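Local coordinates for putative membrane transport protein (Vibrio parahaemolyticus RIMD 2210633, PDB 3CK6) that probably carries zinc ions into the cell together with protons, as a pentameric inner-membrane transporter of the CorA metal ion transporter family, at residues V165-Y171 with H242-E246; T170-I174 with F236-I240; I194-I198 with Y212-H216; L47-P53 with L101-G105. The protein carries 1 engineered substitution. All blocks are in the same frame, centred on the assembly; numbering follows the deposited sequence.

Contact 1: residues V165-Y171 with H242-E246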
loop_
_atom_site.group_PDB
_atom_site.type_symbol
_atom_site.label_atom_id
_atom_site.label_comp_id
_atom_site.label_asym_id
_atom_site.label_seq_id
_atom_site.Cartn_x
_atom_site.Cartn_y
_atom_site.Cartn_z
ATOM N N VAL E 165 16.606 8.329 29.439
ATOM C CA VAL E 165 17.225 9.455 28.738
ATOM C C VAL E 165 18.290 10.196 29.588
ATOM O O VAL E 165 19.209 10.822 29.047
ATOM C CB VAL E 165 16.131 10.418 28.166
ATOM C CG1 VAL E 165 15.344 11.115 29.286
ATOM C CG2 VAL E 165 16.733 11.430 27.197
ATOM N N ASN E 166 18.179 10.081 30.906
ATOM C CA ASN E 166 19.113 10.747 31.818
ATOM C C ASN E 166 20.289 9.866 32.248
ATOM O O ASN E 166 21.129 10.274 33.060
ATOM C CB ASN E 166 18.356 11.287 33.028
ATOM C CG ASN E 166 17.432 12.428 32.660
ATOM O OD1 ASN E 166 17.883 13.554 32.432
ATOM N ND2 ASN E 166 16.136 12.143 32.587
ATOM N N ASP E 167 20.354 8.667 31.676
ATOM C CA ASP E 167 21.392 7.709 32.012
ATOM C C ASP E 167 22.018 7.183 30.727
ATOM O O ASP E 167 21.505 6.236 30.123
ATOM C CB ASP E 167 20.785 6.570 32.833
ATOM C CG ASP E 167 21.824 5.631 33.414
ATOM O OD1 ASP E 167 23.023 5.715 33.053
ATOM O OD2 ASP E 167 21.426 4.789 34.247
ATOM N N GLU E 168 23.126 7.805 30.323
ATOM C CA GLU E 168 23.819 7.472 29.072
ATOM C C GLU E 168 24.254 6.004 28.954
ATOM O O GLU E 168 24.386 5.473 27.843
ATOM C CB GLU E 168 25.004 8.417 28.858
ATOM C CG GLU E 168 24.570 9.862 28.623
ATOM C CD GLU E 168 25.724 10.832 28.590
ATOM O OE1 GLU E 168 26.585 10.708 27.692
ATOM O OE2 GLU E 168 25.767 11.731 29.458
ATOM N N SER E 169 24.439 5.349 30.100
ATOM C CA SER E 169 24.769 3.923 30.143
ATOM C C SER E 169 23.655 3.023 29.579
ATOM O O SER E 169 23.916 1.871 29.233
ATOM C CB SER E 169 25.131 3.488 31.571
ATOM O OG SER E 169 23.967 3.262 32.357
ATOM N N THR E 170 22.427 3.546 29.488
ATOM C CA THR E 170 21.274 2.778 28.968
ATOM C C THR E 170 21.041 2.934 27.449
ATOM O O THR E 170 20.089 2.367 26.898
ATOM C CB THR E 170 19.947 3.089 29.741
ATOM O OG1 THR E 170 19.387 4.335 29.302
ATOM C CG2 THR E 170 20.168 3.118 31.255
ATOM N N TYR E 171 21.919 3.680 26.783
ATOM C CA TYR E 171 21.734 4.063 25.383
ATOM C C TYR E 171 22.125 2.936 24.419
ATOM O O TYR E 171 23.013 3.114 23.582
ATOM C CB TYR E 171 22.569 5.313 25.061
ATOM C CG TYR E 171 22.066 6.645 25.605
ATOM C CD1 TYR E 171 21.125 6.715 26.638
ATOM C CD2 TYR E 171 22.573 7.842 25.099
ATOM C CE1 TYR E 171 20.683 7.958 27.135
ATOM C CE2 TYR E 171 22.147 9.073 25.580
ATOM C CZ TYR E 171 21.205 9.128 26.598
ATOM O OH TYR E 171 20.797 10.360 27.063
ATOM N N HIS E 242 16.071 15.862 21.992
ATOM C CA HIS E 242 15.401 16.922 22.740
ATOM C C HIS E 242 16.165 17.266 24.024
ATOM O O HIS E 242 16.475 18.430 24.275
ATOM C CB HIS E 242 13.965 16.496 23.067
ATOM C CG HIS E 242 13.046 17.634 23.384
ATOM N ND1 HIS E 242 12.726 17.998 24.677
ATOM C CD2 HIS E 242 12.362 18.480 22.577
ATOM C CE1 HIS E 242 11.888 19.019 24.652
ATOM N NE2 HIS E 242 11.652 19.332 23.391
ATOM N N ASN E 243 16.481 16.243 24.814
ATOM C CA ASN E 243 17.229 16.384 26.065
ATOM C C ASN E 243 18.602 17.054 25.881
ATOM O O ASN E 243 19.052 17.814 26.745
ATOM C CB ASN E 243 17.370 15.003 26.722
ATOM C CG ASN E 243 18.064 15.047 28.073
ATOM O OD1 ASN E 243 19.292 15.082 28.150
ATOM N ND2 ASN E 243 17.280 15.003 29.145
ATOM N N ARG E 244 19.238 16.782 24.744
ATOM C CA ARG E 244 20.606 17.213 24.475
ATOM C C ARG E 244 20.711 18.709 24.197
ATOM O O ARG E 244 21.503 19.407 24.837
ATOM C CB ARG E 244 21.196 16.409 23.312
ATOM C CG ARG E 244 22.662 16.074 23.481
ATOM C CD ARG E 244 22.949 14.682 22.953
ATOM N NE ARG E 244 23.701 13.896 23.930
ATOM C CZ ARG E 244 23.989 12.601 23.808
ATOM N NH1 ARG E 244 23.609 11.916 22.735
ATOM N NH2 ARG E 244 24.675 11.989 24.766
ATOM N N ASP E 245 19.910 19.207 23.258
ATOM C CA ASP E 245 19.937 20.638 22.936
ATOM C C ASP E 245 18.909 21.502 23.693
ATOM O O ASP E 245 18.799 22.698 23.427
ATOM C CB ASP E 245 19.888 20.880 21.418
ATOM C CG ASP E 245 18.731 20.168 20.740
ATOM O OD1 ASP E 245 17.569 20.334 21.178
ATOM O OD2 ASP E 245 18.988 19.454 19.748
ATOM N N GLU E 246 18.169 20.907 24.629
ATOM C CA GLU E 246 17.381 21.692 25.587
ATOM C C GLU E 246 18.239 22.066 26.799
ATOM O O GLU E 246 18.107 23.160 27.350
ATOM C CB GLU E 246 16.119 20.948 26.043
ATOM C CG GLU E 246 14.948 20.964 25.045
ATOM C CD GLU E 246 14.249 22.316 24.936
ATOM O OE1 GLU E 246 13.784 22.655 23.826
ATOM O OE2 GLU E 246 14.157 23.038 25.952
#
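Arg244 reaches from helix 209-246 to the loop 165-171 and meets two side chains there with one nitrogen. Its NH2 lies 3.7 Å from Glu168 OE1, a long salt bridge. The carboxylate oxygen sits at the edge of the guanidinium, near its plane. The carboxylate itself is turned almost square to that plane, at 88°, so the two groups do not pair side by side. The same NH2 lies 3.9 Å from Tyr171 CE2, near the plane of the ring and at its edge. This is not a cation-pi stack. The Arg244 chain bends at chi2 and chi3 to bring its end there.

Tyr171 is fixed from its own loop. Glu168 CA lies over the centre of one ring face. The Tyr171 OH donates to Val165 O over 2.6 Å, which links the first and last residues of segment 165-171.

Val165 points at the helix. Its CG2, anti to the backbone N, rests 3.7 Å from Asn243 CB. Beside it the amides of Asn166 and Asn243 stand 76° apart, with OD1 of Asn166 3.6 Å from ND2 of Asn243, too far for a bond. Asp167 shapes the loop as an Asx turn, its OD1 accepting from Ser169 N.

Arg244 also packs on His242 of a neighbouring subunit. The loop joins helix 134-161 to helix 173-199 and lies against the C-terminal end of helix 209-246.

Contact 2: residues T170-I174 with F236-I240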
loop_
_atom_site.group_PDB
_atom_site.type_symbol
_atom_site.label_atom_id
_atom_site.label_comp_id
_atom_site.label_asym_id
_atom_site.label_seq_id
_atom_site.Cartn_x
_atom_site.Cartn_y
_atom_site.Cartn_z
ATOM N N THR E 170 22.427 3.546 29.488
ATOM C CA THR E 170 21.274 2.778 28.968
ATOM C C THR E 170 21.041 2.934 27.449
ATOM O O THR E 170 20.089 2.367 26.898
ATOM C CB THR E 170 19.947 3.089 29.741
ATOM O OG1 THR E 170 19.387 4.335 29.302
ATOM C CG2 THR E 170 20.168 3.118 31.255
ATOM N N TYR E 171 21.919 3.680 26.783
ATOM C CA TYR E 171 21.734 4.063 25.383
ATOM C C TYR E 171 22.125 2.936 24.419
ATOM O O TYR E 171 23.013 3.114 23.582
ATOM C CB TYR E 171 22.569 5.313 25.061
ATOM C CG TYR E 171 22.066 6.645 25.605
ATOM C CD1 TYR E 171 21.125 6.715 26.638
ATOM C CD2 TYR E 171 22.573 7.842 25.099
ATOM C CE1 TYR E 171 20.683 7.958 27.135
ATOM C CE2 TYR E 171 22.147 9.073 25.580
ATOM C CZ TYR E 171 21.205 9.128 26.598
ATOM O OH TYR E 171 20.797 10.360 27.063
ATOM N N ASN E 172 21.456 1.788 24.523
ATOM C CA ASN E 172 21.769 0.638 23.668
ATOM C C ASN E 172 20.815 0.514 22.478
ATOM O O ASN E 172 20.635 -0.573 21.922
ATOM C CB ASN E 172 21.763 -0.656 24.485
ATOM C CG ASN E 172 22.665 -0.585 25.695
ATOM O OD1 ASN E 172 23.868 -0.331 25.582
ATOM N ND2 ASN E 172 22.085 -0.801 26.866
ATOM N N HIS E 173 20.224 1.644 22.094
ATOM C CA HIS E 173 19.176 1.679 21.076
ATOM C C HIS E 173 19.698 1.498 19.658
ATOM O O HIS E 173 18.953 1.062 18.774
ATOM C CB HIS E 173 18.375 2.979 21.180
ATOM C CG HIS E 173 19.223 4.210 21.213
ATOM N ND1 HIS E 173 19.539 4.925 20.077
ATOM C CD2 HIS E 173 19.826 4.852 22.241
ATOM C CE1 HIS E 173 20.295 5.958 20.405
ATOM N NE2 HIS E 173 20.485 5.934 21.711
ATOM N N ILE E 174 20.967 1.830 19.437
ATOM C CA ILE E 174 21.572 1.615 18.131
ATOM C C ILE E 174 21.707 0.105 17.925
ATOM O O ILE E 174 21.360 -0.403 16.860
ATOM C CB ILE E 174 22.945 2.317 17.963
ATOM C CG1 ILE E 174 22.812 3.862 17.971
ATOM C CG2 ILE E 174 23.666 1.811 16.703
ATOM C CD1 ILE E 174 22.005 4.487 16.801
ATOM N N PHE E 236 12.866 6.999 21.454
ATOM C CA PHE E 236 13.978 7.219 22.372
ATOM C C PHE E 236 15.058 8.100 21.739
ATOM O O PHE E 236 15.692 8.883 22.435
ATOM C CB PHE E 236 14.558 5.909 22.914
ATOM C CG PHE E 236 15.549 6.111 24.037
ATOM C CD1 PHE E 236 15.178 6.796 25.203
ATOM C CD2 PHE E 236 16.857 5.630 23.933
ATOM C CE1 PHE E 236 16.094 6.999 26.233
ATOM C CE2 PHE E 236 17.780 5.822 24.970
ATOM C CZ PHE E 236 17.401 6.509 26.115
ATOM N N GLN E 237 15.236 7.986 20.420
ATOM C CA GLN E 237 16.120 8.884 19.659
ATOM C C GLN E 237 15.645 10.340 19.700
ATOM O O GLN E 237 16.464 11.268 19.842
ATOM C CB GLN E 237 16.292 8.389 18.220
ATOM C CG GLN E 237 17.142 7.120 18.127
ATOM C CD GLN E 237 17.237 6.540 16.719
ATOM O OE1 GLN E 237 18.335 6.222 16.235
ATOM N NE2 GLN E 237 16.092 6.400 16.055
ATOM N N ASP E 238 14.330 10.541 19.601
ATOM C CA ASP E 238 13.719 11.866 19.804
ATOM C C ASP E 238 13.896 12.370 21.238
ATOM O O ASP E 238 14.115 13.561 21.448
ATOM C CB ASP E 238 12.222 11.868 19.449
ATOM C CG ASP E 238 11.961 11.724 17.952
ATOM O OD1 ASP E 238 10.787 11.495 17.586
ATOM O OD2 ASP E 238 12.910 11.819 17.143
ATOM N N GLU E 239 13.778 11.466 22.212
ATOM C CA GLU E 239 13.996 11.791 23.630
ATOM C C GLU E 239 15.391 12.360 23.886
ATOM O O GLU E 239 15.538 13.421 24.511
ATOM C CB GLU E 239 13.787 10.552 24.502
ATOM C CG GLU E 239 12.582 10.612 25.407
ATOM C CD GLU E 239 12.593 9.529 26.475
ATOM O OE1 GLU E 239 12.344 8.348 26.141
ATOM O OE2 GLU E 239 12.835 9.861 27.653
ATOM N N ILE E 240 16.401 11.640 23.397
ATOM C CA ILE E 240 17.806 12.042 23.505
ATOM C C ILE E 240 18.068 13.391 22.837
ATOM O O ILE E 240 18.658 14.281 23.447
ATOM C CB ILE E 240 18.741 10.964 22.904
ATOM C CG1 ILE E 240 18.703 9.698 23.756
ATOM C CG2 ILE E 240 20.197 11.494 22.769
ATOM C CD1 ILE E 240 19.281 8.475 23.070
#
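Phe236 starts the contact on helix 209-246, facing both Tyr171 and His173. Its CG lies anti to the backbone N (chi1 -170°), which sends the ring across to the other segment. One edge points at the face of Tyr171 in an offset edge-to-face pair, with centroids 5.5 Å apart and planes at 85°. His173 CD2 comes to the edge of the Phe236 ring, 3.5 Å from CD2 of Phe236. The three rings form an aromatic cluster. Phe163 stacks on Phe236 as well.

Gln237, next along, brings its CG to 3.8 Å from His173 ND1. The cluster lies where helix 173-199 begins beside helix 209-246, two long antiparallel helices of the CorA-like cytoplasmic domain. Tyr171 is the centre of an inverse gamma turn just before the first of these helices.

Ile240 comes one turn after Phe236, and its N bonds back to Phe236 O. Its CD1 stands over the middle of the Tyr171 ring, 3.9 Å from the centroid, a CH-pi contact. The same methyl lies 3.1 Å from His173 NE2, unusually close for a methyl and a nitrogen, so the exact fit there is doubtful. Neither ring nitrogen of His173 has a polar partner in the model. Across the subunit boundary, the His173 ring meets His242 of a neighbouring copy.

Contact 3: residues I194-I198 with Y212-H216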
loop_
_atom_site.group_PDB
_atom_site.type_symbol
_atom_site.label_atom_id
_atom_site.label_comp_id
_atom_site.label_asym_id
_atom_site.label_seq_id
_atom_site.Cartn_x
_atom_site.Cartn_y
_atom_site.Cartn_z
ATOM N N ILE E 194 4.265 -18.509 5.205
ATOM C CA ILE E 194 3.256 -19.250 5.954
ATOM C C ILE E 194 1.847 -19.019 5.381
ATOM O O ILE E 194 1.048 -19.961 5.265
ATOM C CB ILE E 194 3.355 -18.956 7.492
ATOM C CG1 ILE E 194 4.695 -19.492 8.033
ATOM C CG2 ILE E 194 2.111 -19.582 8.257
ATOM C CD1 ILE E 194 5.182 -18.864 9.372
ATOM N N ARG E 195 1.534 -17.776 5.010
ATOM C CA ARG E 195 0.259 -17.501 4.341
ATOM C C ARG E 195 0.137 -18.342 3.073
ATOM O O ARG E 195 -0.889 -18.996 2.854
ATOM C CB ARG E 195 0.117 -16.027 3.973
ATOM C CG ARG E 195 -1.269 -15.669 3.385
ATOM C CD ARG E 195 -1.197 -14.368 2.622
ATOM N NE ARG E 195 -0.226 -14.459 1.532
ATOM C CZ ARG E 195 0.490 -13.435 1.076
ATOM N NH1 ARG E 195 0.341 -12.226 1.601
ATOM N NH2 ARG E 195 1.357 -13.616 0.089
ATOM N N ASP E 196 1.202 -18.315 2.268
ATOM C CA ASP E 196 1.250 -19.025 1.007
ATOM C C ASP E 196 1.111 -20.521 1.199
ATOM O O ASP E 196 0.408 -21.160 0.448
ATOM C CB ASP E 196 2.534 -18.701 0.237
ATOM C CG ASP E 196 2.536 -17.293 -0.332
ATOM O OD1 ASP E 196 1.498 -16.592 -0.255
ATOM O OD2 ASP E 196 3.585 -16.876 -0.856
ATOM N N LEU E 197 1.790 -21.063 2.206
ATOM C CA LEU E 197 1.656 -22.464 2.527
ATOM C C LEU E 197 0.192 -22.792 2.819
ATOM O O LEU E 197 -0.330 -23.778 2.318
ATOM C CB LEU E 197 2.518 -22.828 3.724
ATOM C CG LEU E 197 2.262 -24.192 4.368
ATOM C CD1 LEU E 197 2.751 -25.308 3.448
ATOM C CD2 LEU E 197 3.004 -24.211 5.702
ATOM N N ILE E 198 -0.459 -21.958 3.626
ATOM C CA ILE E 198 -1.889 -22.197 3.982
ATOM C C ILE E 198 -2.785 -22.137 2.756
ATOM O O ILE E 198 -3.660 -22.993 2.567
ATOM C CB ILE E 198 -2.376 -21.209 5.081
ATOM C CG1 ILE E 198 -1.658 -21.511 6.395
ATOM C CG2 ILE E 198 -3.909 -21.308 5.306
ATOM C CD1 ILE E 198 -1.814 -20.438 7.474
ATOM N N TYR E 212 -2.619 -24.338 11.814
ATOM C CA TYR E 212 -1.762 -23.565 10.908
ATOM C C TYR E 212 -2.171 -22.077 10.921
ATOM O O TYR E 212 -1.307 -21.209 10.863
ATOM C CB TYR E 212 -1.721 -24.159 9.487
ATOM C CG TYR E 212 -0.695 -25.276 9.302
ATOM C CD1 TYR E 212 -1.044 -26.589 9.521
ATOM C CD2 TYR E 212 0.654 -25.006 8.916
ATOM C CE1 TYR E 212 -0.113 -27.642 9.363
ATOM C CE2 TYR E 212 1.598 -26.087 8.747
ATOM C CZ TYR E 212 1.190 -27.391 8.984
ATOM O OH TYR E 212 2.042 -28.497 8.823
ATOM N N ARG E 213 -3.470 -21.794 11.052
ATOM C CA ARG E 213 -3.912 -20.401 11.220
ATOM C C ARG E 213 -3.440 -19.699 12.495
ATOM O O ARG E 213 -3.117 -18.520 12.435
ATOM C CB ARG E 213 -5.418 -20.228 11.062
ATOM C CG ARG E 213 -5.850 -19.970 9.627
ATOM C CD ARG E 213 -6.536 -21.176 9.066
ATOM N NE ARG E 213 -6.958 -21.021 7.675
ATOM C CZ ARG E 213 -6.982 -22.025 6.799
ATOM N NH1 ARG E 213 -7.398 -21.821 5.548
ATOM N NH2 ARG E 213 -6.569 -23.235 7.172
ATOM N N PHE E 214 -3.428 -20.417 13.624
ATOM C CA PHE E 214 -2.779 -19.947 14.855
ATOM C C PHE E 214 -1.279 -19.644 14.645
ATOM O O PHE E 214 -0.767 -18.647 15.158
ATOM C CB PHE E 214 -2.961 -20.961 15.998
ATOM C CG PHE E 214 -4.411 -21.289 16.314
ATOM C CD1 PHE E 214 -5.407 -20.334 16.196
ATOM C CD2 PHE E 214 -4.768 -22.563 16.746
ATOM C CE1 PHE E 214 -6.748 -20.646 16.480
ATOM C CE2 PHE E 214 -6.101 -22.883 17.033
ATOM C CZ PHE E 214 -7.087 -21.922 16.892
ATOM N N ALA E 215 -0.582 -20.505 13.908
ATOM C CA ALA E 215 0.835 -20.258 13.568
ATOM C C ALA E 215 1.007 -19.001 12.711
ATOM O O ALA E 215 1.905 -18.198 12.943
ATOM C CB ALA E 215 1.471 -21.479 12.895
ATOM N N HIS E 216 0.126 -18.825 11.735
ATOM C CA HIS E 216 0.097 -17.593 10.951
ATOM C C HIS E 216 -0.194 -16.335 11.813
ATOM O O HIS E 216 0.435 -15.296 11.624
ATOM C CB HIS E 216 -0.930 -17.707 9.810
ATOM C CG HIS E 216 -0.911 -16.538 8.886
ATOM N ND1 HIS E 216 -2.050 -15.860 8.521
ATOM C CD2 HIS E 216 0.120 -15.895 8.282
ATOM C CE1 HIS E 216 -1.725 -14.853 7.726
ATOM N NE2 HIS E 216 -0.417 -14.857 7.561
HETATM O O HOH W 1 -5.940 -24.023 3.454
#
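Segments 194-198 and 212-216 run nearly antiparallel, their axes 10.0 Å apart at closest approach and 160° between directions. Ile198 contributes more buried surface than any other residue here. Its CD1 reaches the backbone of the partner helix, 3.5 Å from Tyr212 O, and also touches His216 CB. Its other branch, CG2, lies anti to the backbone N and sits over the centre of the Arg213 guanidinium, 3.5 Å from CZ. Arg213 points away from the contact at its base, but its chain bends at chi2 and folds back over the isoleucine.

This is the antiparallel pair made by the end of helix 173-199 and the start of helix 209-246, with the short helix 203-206 in the connection. Helix 134-161 packs on the same pair through Ile142 and Leu138.

One turn from Ile198, Ile194 CG2 lies 3.9 Å from His216 CB, the two side chains passing in opposite directions. Arg195 CA lies over one face of the His216 ring, and Arg195 CB is 3.8 Å from NE2 of His216. The end of Arg195 turns aside instead, gripping Asp196 OD1 with NE and NH2. On the other flank Leu197 CD2 meets Tyr212 CE2 at 3.8 Å. A water donates to Ile198 O and accepts a weak bond from Arg213 NH1.

Contact 4: residues L47-P53 with L101-G105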
loop_
_atom_site.group_PDB
_atom_site.type_symbol
_atom_site.label_atom_id
_atom_site.label_comp_id
_atom_site.label_asym_id
_atom_site.label_seq_id
_atom_site.Cartn_x
_atom_site.Cartn_y
_atom_site.Cartn_z
ATOM N N LEU E 47 19.676 -36.381 -3.331
ATOM C CA LEU E 47 18.435 -35.730 -3.795
ATOM C C LEU E 47 18.136 -36.042 -5.269
ATOM O O LEU E 47 17.003 -36.397 -5.631
ATOM C CB LEU E 47 18.514 -34.213 -3.561
ATOM C CG LEU E 47 18.420 -33.765 -2.093
ATOM C CD1 LEU E 47 18.760 -32.305 -1.946
ATOM C CD2 LEU E 47 17.034 -34.040 -1.507
ATOM N N GLU E 48 19.166 -35.936 -6.107
ATOM C CA GLU E 48 19.031 -36.250 -7.530
ATOM C C GLU E 48 18.818 -37.742 -7.801
ATOM O O GLU E 48 17.991 -38.103 -8.644
ATOM C CB GLU E 48 20.193 -35.669 -8.341
ATOM C CG GLU E 48 20.116 -34.140 -8.385
ATOM C CD GLU E 48 21.309 -33.475 -9.068
ATOM O OE1 GLU E 48 21.375 -32.227 -9.018
ATOM O OE2 GLU E 48 22.167 -34.179 -9.633
ATOM N N ASP E 49 19.525 -38.603 -7.067
ATOM C CA ASP E 49 19.288 -40.050 -7.150
ATOM C C ASP E 49 17.826 -40.391 -6.855
ATOM O O ASP E 49 17.275 -41.339 -7.418
ATOM C CB ASP E 49 20.197 -40.812 -6.172
ATOM C CG ASP E 49 21.620 -41.030 -6.708
ATOM O OD1 ASP E 49 21.916 -40.778 -7.908
ATOM O OD2 ASP E 49 22.460 -41.467 -5.895
ATOM N N ASN E 50 17.217 -39.589 -5.984
ATOM C CA ASN E 50 15.830 -39.725 -5.572
ATOM C C ASN E 50 14.886 -38.911 -6.457
ATOM O O ASN E 50 13.708 -38.702 -6.121
ATOM C CB ASN E 50 15.691 -39.346 -4.089
ATOM C CG ASN E 50 15.968 -40.521 -3.168
ATOM O OD1 ASN E 50 15.146 -41.424 -3.053
ATOM N ND2 ASN E 50 17.129 -40.520 -2.514
ATOM N N HIS E 51 15.430 -38.442 -7.579
ATOM C CA HIS E 51 14.660 -37.809 -8.668
ATOM C C HIS E 51 14.054 -36.449 -8.337
ATOM O O HIS E 51 13.067 -36.042 -8.957
ATOM C CB HIS E 51 13.596 -38.773 -9.235
ATOM C CG HIS E 51 14.147 -40.112 -9.591
ATOM N ND1 HIS E 51 15.131 -40.275 -10.541
ATOM C CD2 HIS E 51 13.884 -41.346 -9.100
ATOM C CE1 HIS E 51 15.440 -41.557 -10.635
ATOM N NE2 HIS E 51 14.697 -42.228 -9.772
ATOM N N VAL E 52 14.658 -35.734 -7.386
ATOM C CA VAL E 52 14.309 -34.329 -7.196
ATOM C C VAL E 52 14.926 -33.589 -8.387
ATOM O O VAL E 52 16.105 -33.787 -8.675
ATOM C CB VAL E 52 14.860 -33.739 -5.867
ATOM C CG1 VAL E 52 14.417 -32.272 -5.701
ATOM C CG2 VAL E 52 14.401 -34.599 -4.675
ATOM N N PRO E 53 14.134 -32.764 -9.099
ATOM C CA PRO E 53 14.709 -32.069 -10.255
ATOM C C PRO E 53 15.881 -31.160 -9.889
ATOM O O PRO E 53 15.894 -30.535 -8.822
ATOM C CB PRO E 53 13.521 -31.266 -10.814
ATOM C CG PRO E 53 12.308 -32.041 -10.336
ATOM C CD PRO E 53 12.703 -32.442 -8.936
ATOM N N LEU E 101 11.767 -29.521 1.881
ATOM C CA LEU E 101 11.107 -30.068 0.709
ATOM C C LEU E 101 10.051 -31.041 1.176
ATOM O O LEU E 101 10.338 -31.911 1.993
ATOM C CB LEU E 101 12.154 -30.824 -0.135
ATOM C CG LEU E 101 12.036 -31.040 -1.643
ATOM C CD1 LEU E 101 11.996 -29.720 -2.400
ATOM C CD2 LEU E 101 13.223 -31.885 -2.142
ATOM N N TYR E 102 8.820 -30.907 0.681
ATOM C CA TYR E 102 7.833 -32.000 0.802
ATOM C C TYR E 102 7.753 -32.637 -0.583
ATOM O O TYR E 102 7.372 -31.989 -1.544
ATOM C CB TYR E 102 6.474 -31.480 1.274
ATOM C CG TYR E 102 5.357 -32.528 1.426
ATOM C CD1 TYR E 102 5.513 -33.635 2.269
ATOM C CD2 TYR E 102 4.142 -32.370 0.781
ATOM C CE1 TYR E 102 4.497 -34.593 2.420
ATOM C CE2 TYR E 102 3.082 -33.326 0.945
ATOM C CZ TYR E 102 3.284 -34.425 1.773
ATOM O OH TYR E 102 2.300 -35.369 1.954
ATOM N N PHE E 103 8.189 -33.890 -0.670
ATOM C CA PHE E 103 8.512 -34.518 -1.936
ATOM C C PHE E 103 8.139 -35.995 -1.859
ATOM O O PHE E 103 8.547 -36.705 -0.942
ATOM C CB PHE E 103 9.990 -34.313 -2.305
ATOM C CG PHE E 103 10.379 -34.876 -3.663
ATOM C CD1 PHE E 103 10.134 -34.154 -4.841
ATOM C CD2 PHE E 103 10.970 -36.136 -3.767
ATOM C CE1 PHE E 103 10.480 -34.668 -6.094
ATOM C CE2 PHE E 103 11.333 -36.656 -5.014
ATOM C CZ PHE E 103 11.086 -35.917 -6.183
ATOM N N GLN E 104 7.321 -36.429 -2.815
ATOM C CA GLN E 104 6.735 -37.787 -2.828
ATOM C C GLN E 104 6.276 -38.238 -1.439
ATOM O O GLN E 104 6.469 -39.397 -1.069
ATOM C CB GLN E 104 7.711 -38.820 -3.406
ATOM C CG GLN E 104 8.128 -38.598 -4.854
ATOM C CD GLN E 104 9.327 -39.464 -5.285
ATOM O OE1 GLN E 104 9.678 -39.488 -6.456
ATOM N NE2 GLN E 104 9.951 -40.172 -4.337
ATOM N N GLY E 105 5.687 -37.323 -0.663
ATOM C CA GLY E 105 5.073 -37.679 0.618
ATOM C C GLY E 105 6.058 -37.745 1.789
ATOM O O GLY E 105 5.683 -38.134 2.893
HETATM O O HOH W 2 12.853 -41.145 -4.791
#
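Phe103 presents one ring face to Val52 and its edge to the backbone of Asn50. Val52 CG2 stands over the ring centre, 3.8 Å from the centroid and 13° off the normal, a CH-pi contact. Asn50 O lies at the edge, near the ring plane, 3.3 Å from Phe103 CE2. His51 O comes obliquely to Phe103 CZ at 3.4 Å, and Pro53 CD is more distant. The Phe103 ring gets there because its CG is anti to the backbone N (chi1 -177°), which carries it off strand 96-103 toward the turn.

The second methyl of Val52, CG1, meets Leu101 CD2 tip to tip at 3.8 Å. Leu47 CD2 touches the same leucine methyl more loosely.

The turn before Val52 is a Schellman motif. His51, with positive phi, is the C-prime residue of the motif that ends helix 43-49, and the bonds Val52 N to Leu47 O and His51 N to Glu48 O close it. Just after the motif, Val52 meets strand 96-103 of the mixed sheet.

A water bridges the polar groups. It donates to both O and OD1 of Asn50 and accepts from Gln104 NE2 at 3.1 Å. Asn50 OD1 also accepts from Ile28 N.

Between the segments the direct contacts are mainly apolar or between ring carbons and backbone carbonyl oxygens. The aromatic C-H edge probably gives the Asn50 carbonyl a weakly favourable electrostatic neighbour, while the water supplies that oxygen with a true hydrogen bond.

Contact 4 comes first along the chain and closes before the others open. It joins helix 43-49 to strand 96-103 of the mixed sheet. Contacts 1 and 2 start from the same part of the chain, share Thr170 and Tyr171, and touch, with centres 7 Å apart. Contact 3 falls between their segments in sequence. There, about 35 Å from contact 2 between centres, helices 173-199 and 209-246 pair again near their other ends. Between centres, contact 4 is about 24 Å from contact 3 and about 57 Å from contact 1. Contacts 2 and 3 thus lie toward opposite ends of the paired long helices, with contact 1 beside contact 2. Contact 4 belongs to the sheet-bearing part of this funnel-forming domain.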